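Local coordinates for protein paenibacillus xanthan lyase (Paenibacillus, PDB 6F2P) that acts as a calcium-containing polysaccharide lyase that cleaves xanthan by beta-elimination, probably removing the terminal mannose of its side chains, at residues Gly404-Asp409 with Gln442-Thr447; Asn432-Gly437 with Glu509-Asn514; Gly437-Gln442 with Leu480-Ser485. One frame throughout, in Å; residues are numbered along the deposited sequence.

All three contacts lie within the super-sandwich domain of a family 8 polysaccharide lyase, their centres about 10 Å apart. From the N terminus, 404-409 comes first, on the loop between strands 380-385 and 411-415, and contact 1 brings it against 442-447 across 32 intervening residues. Next, 432-437 leads into strand 439-441; contact 2 closes a 71-residue loop by joining it to strand 508-516. Contact 3, whose 37-residue loop lies wholly within that span, sets 437-442 against strand 481-488 of the facing sheet. Contact 1 crosses both others along the chain. G437 belongs to contacts 2 and 3 and Q442 to contacts 1 and 3, so the chain running into and out of strand 439-441 links the three.

Contact 1: Gly404-Asp409 with Gln442-Thr447; sequences GWHTGD and QNTTQT
Two overlapping type I turns, G404-T407 and H406-D409, present W405, H406 and D409 to the loop that follows strand 439-441. T445 CB lies 3.7 Å from the centroid of the W405 five-membered ring and 13° off the ring normal, a CH-pi contact over one face, while T445 CG2 is displaced toward the rim, 3.6 Å from W405 CE2. W405 also stacks with Y433, so turns and loop meet within the super-sandwich domain. H406 spans the junction edge-on. Its NE2 donates to T444 O at 2.9 Å from above the carbonyl plane. H406 ND1 donates to D409 OD2 at 2.9 Å, nearly in the ring plane but from above the carboxylate plane; this histidine-carboxylate bond lies within the second turn. Two bonds thus hold the imidazole against turning. The other carboxylate oxygen, D409 OD1, uses its syn lone pair to accept Q446 NE2 at 3.1 Å, with an N-H...O angle of 160°. Q446 gets there with CG anti to the backbone N (chi1 176°) and an extended chain beyond. Q446 NE2 also makes a weak bond to W405 O at 2.9 Å, whereas Q446 OE1 accepts from V476 N, which sets the orientation of the amide.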
loop_
_atom_site.group_PDB
_atom_site.type_symbol
_atom_site.label_atom_id
_atom_site.label_comp_id
_atom_site.label_asym_id
_atom_site.label_seq_id
_atom_site.Cartn_x
_atom_site.Cartn_y
_atom_site.Cartn_z
ATOM N N GLY A 404 -9.611 20.520 5.739
ATOM C CA GLY A 404 -8.965 19.223 5.792
ATOM C C GLY A 404 -7.551 19.217 5.239
ATOM O O GLY A 404 -6.978 18.148 5.016
ATOM N N TRP A 405 -6.995 20.412 5.042
ATOM C CA TRP A 405 -5.699 20.628 4.380
ATOM C C TRP A 405 -4.607 19.602 4.688
ATOM O O TRP A 405 -3.933 19.120 3.782
ATOM C CB TRP A 405 -5.165 22.028 4.717
ATOM C CG TRP A 405 -6.171 23.132 4.509
ATOM C CD1 TRP A 405 -6.757 23.505 3.328
ATOM C CD2 TRP A 405 -6.706 24.006 5.514
ATOM N NE1 TRP A 405 -7.625 24.553 3.543
ATOM C CE2 TRP A 405 -7.605 24.880 4.873
ATOM C CE3 TRP A 405 -6.507 24.135 6.894
ATOM C CZ2 TRP A 405 -8.294 25.868 5.563
ATOM C CZ3 TRP A 405 -7.194 25.114 7.575
ATOM C CH2 TRP A 405 -8.076 25.967 6.913
ATOM N N HIS A 406 -4.440 19.274 5.964
ATOM C CA HIS A 406 -3.321 18.451 6.392
ATOM C C HIS A 406 -3.734 17.070 6.911
ATOM O O HIS A 406 -2.929 16.373 7.525
ATOM C CB HIS A 406 -2.507 19.197 7.455
ATOM C CG HIS A 406 -2.087 20.570 7.032
ATOM N ND1 HIS A 406 -1.226 20.793 5.978
ATOM C CD2 HIS A 406 -2.423 21.792 7.510
ATOM C CE1 HIS A 406 -1.040 22.094 5.832
ATOM N NE2 HIS A 406 -1.757 22.723 6.747
ATOM N N THR A 407 -4.976 16.666 6.652
ATOM C CA THR A 407 -5.478 15.395 7.176
ATOM C C THR A 407 -4.787 14.154 6.585
ATOM O O THR A 407 -4.972 13.043 7.084
ATOM C CB THR A 407 -7.019 15.261 7.026
ATOM O OG1 THR A 407 -7.401 15.477 5.661
ATOM C CG2 THR A 407 -7.738 16.260 7.914
ATOM N N GLY A 408 -3.996 14.349 5.530
ATOM C CA GLY A 408 -3.244 13.266 4.914
ATOM C C GLY A 408 -1.733 13.472 4.980
ATOM O O GLY A 408 -0.969 12.762 4.328
ATOM N N ASP A 409 -1.294 14.439 5.780
ATOM C CA ASP A 409 0.109 14.839 5.800
ATOM C C ASP A 409 0.917 13.995 6.777
ATOM O O ASP A 409 1.701 14.520 7.570
ATOM C CB ASP A 409 0.228 16.317 6.175
ATOM C CG ASP A 409 -0.094 17.241 5.021
ATOM O OD1 ASP A 409 -0.637 16.767 3.995
ATOM O OD2 ASP A 409 0.194 18.452 5.144
ATOM N N GLN A 442 3.951 26.379 8.748
ATOM C CA GLN A 442 3.111 26.925 9.810
ATOM C C GLN A 442 1.968 27.791 9.293
ATOM O O GLN A 442 2.182 28.712 8.491
ATOM C CB GLN A 442 3.951 27.722 10.803
ATOM C CG GLN A 442 3.124 28.506 11.793
ATOM C CD GLN A 442 3.969 29.178 12.851
ATOM O OE1 GLN A 442 5.138 29.484 12.620
ATOM N NE2 GLN A 442 3.384 29.401 14.028
ATOM N N ASN A 443 0.760 27.477 9.765
ATOM C CA ASN A 443 -0.453 28.232 9.453
ATOM C C ASN A 443 -0.681 28.409 7.955
ATOM O O ASN A 443 -0.895 29.517 7.469
ATOM C CB ASN A 443 -0.422 29.585 10.157
ATOM C CG ASN A 443 -1.772 30.280 10.154
ATOM O OD1 ASN A 443 -2.676 29.910 10.908
ATOM N ND2 ASN A 443 -1.911 31.299 9.314
ATOM N N THR A 444 -0.622 27.310 7.220
ATOM C CA THR A 444 -0.789 27.356 5.776
ATOM C C THR A 444 -1.866 26.379 5.346
ATOM O O THR A 444 -2.317 25.544 6.131
ATOM C CB THR A 444 0.521 27.015 5.038
ATOM O OG1 THR A 444 0.915 25.667 5.338
ATOM C CG2 THR A 444 1.624 27.972 5.454
ATOM N N THR A 445 -2.285 26.497 4.093
ATOM C CA THR A 445 -3.291 25.599 3.555
ATOM C C THR A 445 -2.652 24.733 2.484
ATOM O O THR A 445 -1.475 24.900 2.158
ATOM C CB THR A 445 -4.483 26.364 2.944
ATOM O OG1 THR A 445 -4.038 27.126 1.812
ATOM C CG2 THR A 445 -5.122 27.286 3.980
ATOM N N GLN A 446 -3.431 23.811 1.934
ATOM C CA GLN A 446 -2.931 22.964 0.872
ATOM C C GLN A 446 -4.064 22.648 -0.077
ATOM O O GLN A 446 -5.168 22.299 0.349
ATOM C CB GLN A 446 -2.317 21.665 1.433
ATOM C CG GLN A 446 -1.854 20.701 0.346
ATOM C CD GLN A 446 -1.272 19.395 0.876
ATOM O OE1 GLN A 446 -0.564 18.686 0.155
ATOM N NE2 GLN A 446 -1.573 19.067 2.132
ATOM N N THR A 447 -3.772 22.786 -1.365
ATOM C CA THR A 447 -4.703 22.451 -2.429
ATOM C C THR A 447 -5.345 21.076 -2.214
ATOM O O THR A 447 -4.649 20.079 -1.992
ATOM C CB THR A 447 -3.975 22.483 -3.776
ATOM O OG1 THR A 447 -3.455 23.801 -3.983
ATOM C CG2 THR A 447 -4.907 22.109 -4.920
#

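Contact 2: Asn432-Gly437 with Glu509-Asn514; sequences NYRLPG and ETIVEN
R434 grips E509 side-on with two nitrogens, one for each carboxylate oxygen. R434 NE reaches E509 OE2 at 3.0 Å with an N-H...O angle of 167°, and NH2 of R434 reaches OE1 of E509 at 2.9 Å. Both oxygens are met on their syn sides, although the guanidinium and carboxylate planes are turned 37° apart. A water lies within hydrogen-bonding distance of both E509 OE2 and the carbonyl O of Y433. The aliphatic part of R434 is used as well: its CG lies 3.7 Å from I511 CD1, the isoleucine roughly perpendicular to it. The backbone carbonyl of R434 accepts N514 ND2 at 2.8 Å, a nearly straight bond (170°) that lies in the amide plane of N514 but comes from above the carbonyl plane. N514 CB packs 4.0 Å from P436 CG. G437 N donates to I511 O at 2.6 Å; with its positive phi, a side chain on G437 would run into the carbonyl oxygen of P436. These bonds fasten the loop before strand 439-441 to strand 508-516, its neighbour in one antiparallel sheet of the super-sandwich domain.

In the second shell, W603 on strand 595-607 makes a cation-pi contact with R434 and packs on E509 and I511. A classic beta bulge, V512 and E513 facing L602, falls where the chain turns a corner at V512, and E513 OE2 accepts N514 N beside it. An alanine in place of R434 would probably leave the buried carboxylate of E509 without its cationic mate and W603 without its cation. The paired charges are consistent with E509 staying ionised despite its burial, with the positive charge of R434 shared between a carboxylate and the indole of W603.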
loop_
_atom_site.group_PDB
_atom_site.type_symbol
_atom_site.label_atom_id
_atom_site.label_comp_id
_atom_site.label_asym_id
_atom_site.label_seq_id
_atom_site.Cartn_x
_atom_site.Cartn_y
_atom_site.Cartn_z
ATOM N N ASN A 432 -6.668 23.077 12.893
ATOM C CA ASN A 432 -6.437 22.249 11.710
ATOM C C ASN A 432 -5.144 22.570 10.969
ATOM O O ASN A 432 -4.819 21.921 9.973
ATOM C CB ASN A 432 -7.623 22.326 10.743
ATOM C CG ASN A 432 -8.805 21.510 11.213
ATOM O OD1 ASN A 432 -9.739 22.039 11.813
ATOM N ND2 ASN A 432 -8.767 20.208 10.951
ATOM N N TYR A 433 -4.413 23.571 11.448
ATOM C CA TYR A 433 -3.089 23.858 10.904
ATOM C C TYR A 433 -2.022 23.019 11.611
ATOM O O TYR A 433 -0.882 22.926 11.150
ATOM C CB TYR A 433 -2.762 25.345 11.024
ATOM C CG TYR A 433 -3.690 26.255 10.244
ATOM C CD1 TYR A 433 -3.617 26.337 8.859
ATOM C CD2 TYR A 433 -4.625 27.050 10.895
ATOM C CE1 TYR A 433 -4.463 27.172 8.146
ATOM C CE2 TYR A 433 -5.470 27.886 10.194
ATOM C CZ TYR A 433 -5.389 27.947 8.820
ATOM O OH TYR A 433 -6.238 28.786 8.118
ATOM N N ARG A 434 -2.417 22.395 12.718
ATOM C CA ARG A 434 -1.518 21.604 13.546
ATOM C C ARG A 434 -2.123 20.266 13.934
ATOM O O ARG A 434 -2.275 19.971 15.125
ATOM C CB ARG A 434 -1.158 22.373 14.817
ATOM C CG ARG A 434 -0.298 23.597 14.552
ATOM C CD ARG A 434 0.191 24.240 15.839
ATOM N NE ARG A 434 1.206 25.252 15.555
ATOM C CZ ARG A 434 1.439 26.317 16.317
ATOM N NH1 ARG A 434 0.726 26.513 17.414
ATOM N NH2 ARG A 434 2.388 27.183 15.981
ATOM N N LEU A 435 -2.466 19.459 12.933
ATOM C CA LEU A 435 -2.959 18.105 13.164
ATOM C C LEU A 435 -1.815 17.147 13.564
ATOM O O LEU A 435 -0.712 17.202 12.996
ATOM C CB LEU A 435 -3.675 17.597 11.914
ATOM C CG LEU A 435 -4.942 18.368 11.542
ATOM C CD1 LEU A 435 -5.596 17.813 10.274
ATOM C CD2 LEU A 435 -5.911 18.344 12.712
ATOM N N PRO A 436 -2.076 16.252 14.539
ATOM C CA PRO A 436 -1.031 15.391 15.118
ATOM C C PRO A 436 -0.259 14.580 14.085
ATOM O O PRO A 436 -0.834 14.079 13.112
ATOM C CB PRO A 436 -1.812 14.446 16.029
ATOM C CG PRO A 436 -3.078 15.197 16.360
ATOM C CD PRO A 436 -3.401 16.005 15.138
ATOM N N GLY A 437 1.047 14.476 14.290
ATOM C CA GLY A 437 1.881 13.625 13.465
ATOM C C GLY A 437 2.383 14.295 12.207
ATOM O O GLY A 437 3.419 13.907 11.668
ATOM N N GLU A 509 6.914 23.084 10.821
ATOM C CA GLU A 509 6.564 22.456 12.092
ATOM C C GLU A 509 6.236 20.975 11.946
ATOM O O GLU A 509 5.739 20.531 10.909
ATOM C CB GLU A 509 5.363 23.166 12.721
ATOM C CG GLU A 509 5.566 24.643 12.983
ATOM C CD GLU A 509 4.336 25.313 13.566
ATOM O OE1 GLU A 509 4.489 26.378 14.209
ATOM O OE2 GLU A 509 3.220 24.782 13.386
ATOM N N THR A 510 6.520 20.215 12.997
ATOM C CA THR A 510 6.078 18.827 13.079
ATOM C C THR A 510 5.278 18.650 14.359
ATOM O O THR A 510 5.783 18.920 15.452
ATOM C CB THR A 510 7.261 17.850 13.070
ATOM O OG1 THR A 510 7.792 17.766 11.739
ATOM C CG2 THR A 510 6.819 16.457 13.543
ATOM N N ILE A 511 4.029 18.209 14.227
ATOM C CA ILE A 511 3.141 18.174 15.380
ATOM C C ILE A 511 3.224 16.851 16.114
ATOM O O ILE A 511 2.903 15.802 15.553
ATOM C CB ILE A 511 1.674 18.436 14.988
ATOM C CG1 ILE A 511 1.571 19.636 14.035
ATOM C CG2 ILE A 511 0.825 18.622 16.234
ATOM C CD1 ILE A 511 2.253 20.889 14.536
ATOM N N VAL A 512 3.660 16.897 17.369
ATOM C CA VAL A 512 3.733 15.679 18.168
ATOM C C VAL A 512 2.357 15.314 18.709
ATOM O O VAL A 512 1.951 14.146 18.691
ATOM C CB VAL A 512 4.720 15.810 19.346
ATOM C CG1 VAL A 512 4.536 14.659 20.327
ATOM C CG2 VAL A 512 6.141 15.845 18.845
ATOM N N GLU A 513 1.640 16.326 19.181
ATOM C CA GLU A 513 0.369 16.108 19.849
ATOM C C GLU A 513 -0.558 17.298 19.625
ATOM O O GLU A 513 -0.102 18.426 19.412
ATOM C CB GLU A 513 0.613 15.877 21.340
ATOM C CG GLU A 513 -0.609 15.503 22.145
ATOM C CD GLU A 513 -1.424 14.383 21.513
ATOM O OE1 GLU A 513 -1.218 13.211 21.888
ATOM O OE2 GLU A 513 -2.287 14.675 20.656
ATOM N N ASN A 514 -1.859 17.032 19.629
ATOM C CA ASN A 514 -2.860 18.084 19.708
ATOM C C ASN A 514 -4.104 17.471 20.320
ATOM O O ASN A 514 -5.062 17.177 19.623
ATOM C CB ASN A 514 -3.159 18.693 18.334
ATOM C CG ASN A 514 -3.821 20.058 18.443
ATOM O OD1 ASN A 514 -4.342 20.415 19.498
ATOM N ND2 ASN A 514 -3.794 20.830 17.365
HETATM O O HOH W 1 0.739 25.323 11.703
#

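Contact 3: Gly437-Gln442 with Leu480-Ser485; sequences GTTVLQ and LTAKKS
Hydrogen bonding at this contact centres on the ammonium group of K484, which crosses from strand 481-488 to the chain entering strand 439-441. K484 NZ donates to G437 O at 2.7 Å, in the carbonyl plane with a C=O...N angle of 154°, and to T439 OG1, also at 2.7 Å. The lysine chain is bent at both of its last two torsions, which curls NZ back between the two acceptors instead of letting it run past them. Two further partners complete the cluster: Y615 OH is hydrogen-bonded to K484 NZ, and T510 OG1 to T439 OG1. A buried positive charge is thus met by a carbonyl and two hydroxyls, all uncharged, whose dipoles would be expected to stabilise it.

Apolar contact takes over toward the other end. L480, with CG anti to the backbone N, sends CD2 to within 3.7 Å of L441 N and 4.0 Å of L441 CG; the two leucines lie alongside, pointing opposite ways. Between leucines and lysine, T439 CG2 faces A482 CB at 4.4 Å.

The two backbones run 167° apart in direction but are not paired: the nearest CA atoms, those of L441 and L480, are 7.4 Å apart, and side chains fill the interval. Here two antiparallel sheets of the super-sandwich face each other. Strand 439-441 is the outermost strand of one and bonds through its backbone to strand 508-516, while strand 481-488 lies in the other between strands 466-474 and 493-501.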
loop_
_atom_site.group_PDB
_atom_site.type_symbol
_atom_site.label_atom_id
_atom_site.label_comp_id
_atom_site.label_asym_id
_atom_site.label_seq_id
_atom_site.Cartn_x
_atom_site.Cartn_y
_atom_site.Cartn_z
ATOM N N GLY A 437 1.047 14.476 14.290
ATOM C CA GLY A 437 1.881 13.625 13.465
ATOM C C GLY A 437 2.383 14.295 12.207
ATOM O O GLY A 437 3.419 13.907 11.668
ATOM N N THR A 438 1.654 15.305 11.744
ATOM C CA THR A 438 1.952 15.948 10.468
ATOM C C THR A 438 3.214 16.800 10.506
ATOM O O THR A 438 3.576 17.340 11.554
ATOM C CB THR A 438 0.788 16.851 10.022
ATOM O OG1 THR A 438 0.488 17.786 11.065
ATOM C CG2 THR A 438 -0.447 16.017 9.730
ATOM N N THR A 439 3.870 16.922 9.355
ATOM C CA THR A 439 4.906 17.929 9.167
ATOM C C THR A 439 4.383 18.974 8.195
ATOM O O THR A 439 4.058 18.636 7.065
ATOM C CB THR A 439 6.186 17.311 8.585
ATOM O OG1 THR A 439 6.755 16.418 9.548
ATOM C CG2 THR A 439 7.193 18.384 8.232
ATOM N N VAL A 440 4.302 20.234 8.623
ATOM C CA VAL A 440 3.676 21.287 7.807
ATOM C C VAL A 440 4.401 22.642 7.808
ATOM O O VAL A 440 5.248 22.911 8.671
ATOM C CB VAL A 440 2.237 21.580 8.284
ATOM C CG1 VAL A 440 1.344 20.355 8.145
ATOM C CG2 VAL A 440 2.259 22.089 9.721
ATOM N N LEU A 441 4.052 23.491 6.838
ATOM C CA LEU A 441 4.425 24.905 6.878
ATOM C C LEU A 441 3.441 25.593 7.804
ATOM O O LEU A 441 2.229 25.407 7.667
ATOM C CB LEU A 441 4.321 25.542 5.500
ATOM C CG LEU A 441 5.260 25.004 4.429
ATOM C CD1 LEU A 441 4.939 25.655 3.084
ATOM C CD2 LEU A 441 6.725 25.228 4.828
ATOM N N GLN A 442 3.951 26.379 8.748
ATOM C CA GLN A 442 3.111 26.925 9.810
ATOM C C GLN A 442 1.968 27.791 9.293
ATOM O O GLN A 442 2.182 28.712 8.491
ATOM C CB GLN A 442 3.951 27.722 10.803
ATOM C CG GLN A 442 3.124 28.506 11.793
ATOM C CD GLN A 442 3.969 29.178 12.851
ATOM O OE1 GLN A 442 5.138 29.484 12.620
ATOM N NE2 GLN A 442 3.384 29.401 14.028
ATOM N N LEU A 480 8.016 22.239 0.398
ATOM C CA LEU A 480 8.176 21.424 1.596
ATOM C C LEU A 480 8.206 19.951 1.266
ATOM O O LEU A 480 7.369 19.451 0.517
ATOM C CB LEU A 480 7.064 21.699 2.620
ATOM C CG LEU A 480 7.156 20.819 3.874
ATOM C CD1 LEU A 480 8.502 20.987 4.577
ATOM C CD2 LEU A 480 6.018 21.068 4.856
ATOM N N THR A 481 9.199 19.264 1.814
ATOM C CA THR A 481 9.320 17.833 1.622
ATOM C C THR A 481 9.949 17.222 2.867
ATOM O O THR A 481 10.674 17.897 3.603
ATOM C CB THR A 481 10.147 17.521 0.365
ATOM O OG1 THR A 481 9.945 16.160 -0.027
ATOM C CG2 THR A 481 11.622 17.793 0.615
ATOM N N ALA A 482 9.649 15.955 3.127
ATOM C CA ALA A 482 10.165 15.300 4.321
ATOM C C ALA A 482 10.077 13.786 4.229
ATOM O O ALA A 482 9.243 13.246 3.499
ATOM C CB ALA A 482 9.414 15.780 5.535
ATOM N N LYS A 483 10.944 13.108 4.976
ATOM C CA LYS A 483 10.851 11.661 5.126
ATOM C C LYS A 483 10.436 11.300 6.550
ATOM O O LYS A 483 11.196 11.464 7.515
ATOM C CB LYS A 483 12.149 10.973 4.708
ATOM C CG LYS A 483 12.329 10.953 3.208
ATOM C CD LYS A 483 13.786 10.866 2.792
ATOM C CE LYS A 483 13.899 10.852 1.275
ATOM N NZ LYS A 483 15.293 10.661 0.799
ATOM N N LYS A 484 9.199 10.828 6.667
ATOM C CA LYS A 484 8.594 10.528 7.953
ATOM C C LYS A 484 8.371 9.025 8.053
ATOM O O LYS A 484 7.815 8.405 7.135
ATOM C CB LYS A 484 7.262 11.272 8.085
ATOM C CG LYS A 484 7.369 12.759 7.815
ATOM C CD LYS A 484 6.006 13.404 7.541
ATOM C CE LYS A 484 5.067 13.287 8.744
ATOM N NZ LYS A 484 5.491 14.115 9.907
ATOM N N SER A 485 8.807 8.442 9.166
ATOM C CA SER A 485 8.677 7.006 9.362
ATOM C C SER A 485 8.026 6.702 10.700
ATOM O O SER A 485 8.211 7.425 11.674
ATOM C CB SER A 485 10.045 6.321 9.267
ATOM O OG SER A 485 10.572 6.409 7.952
#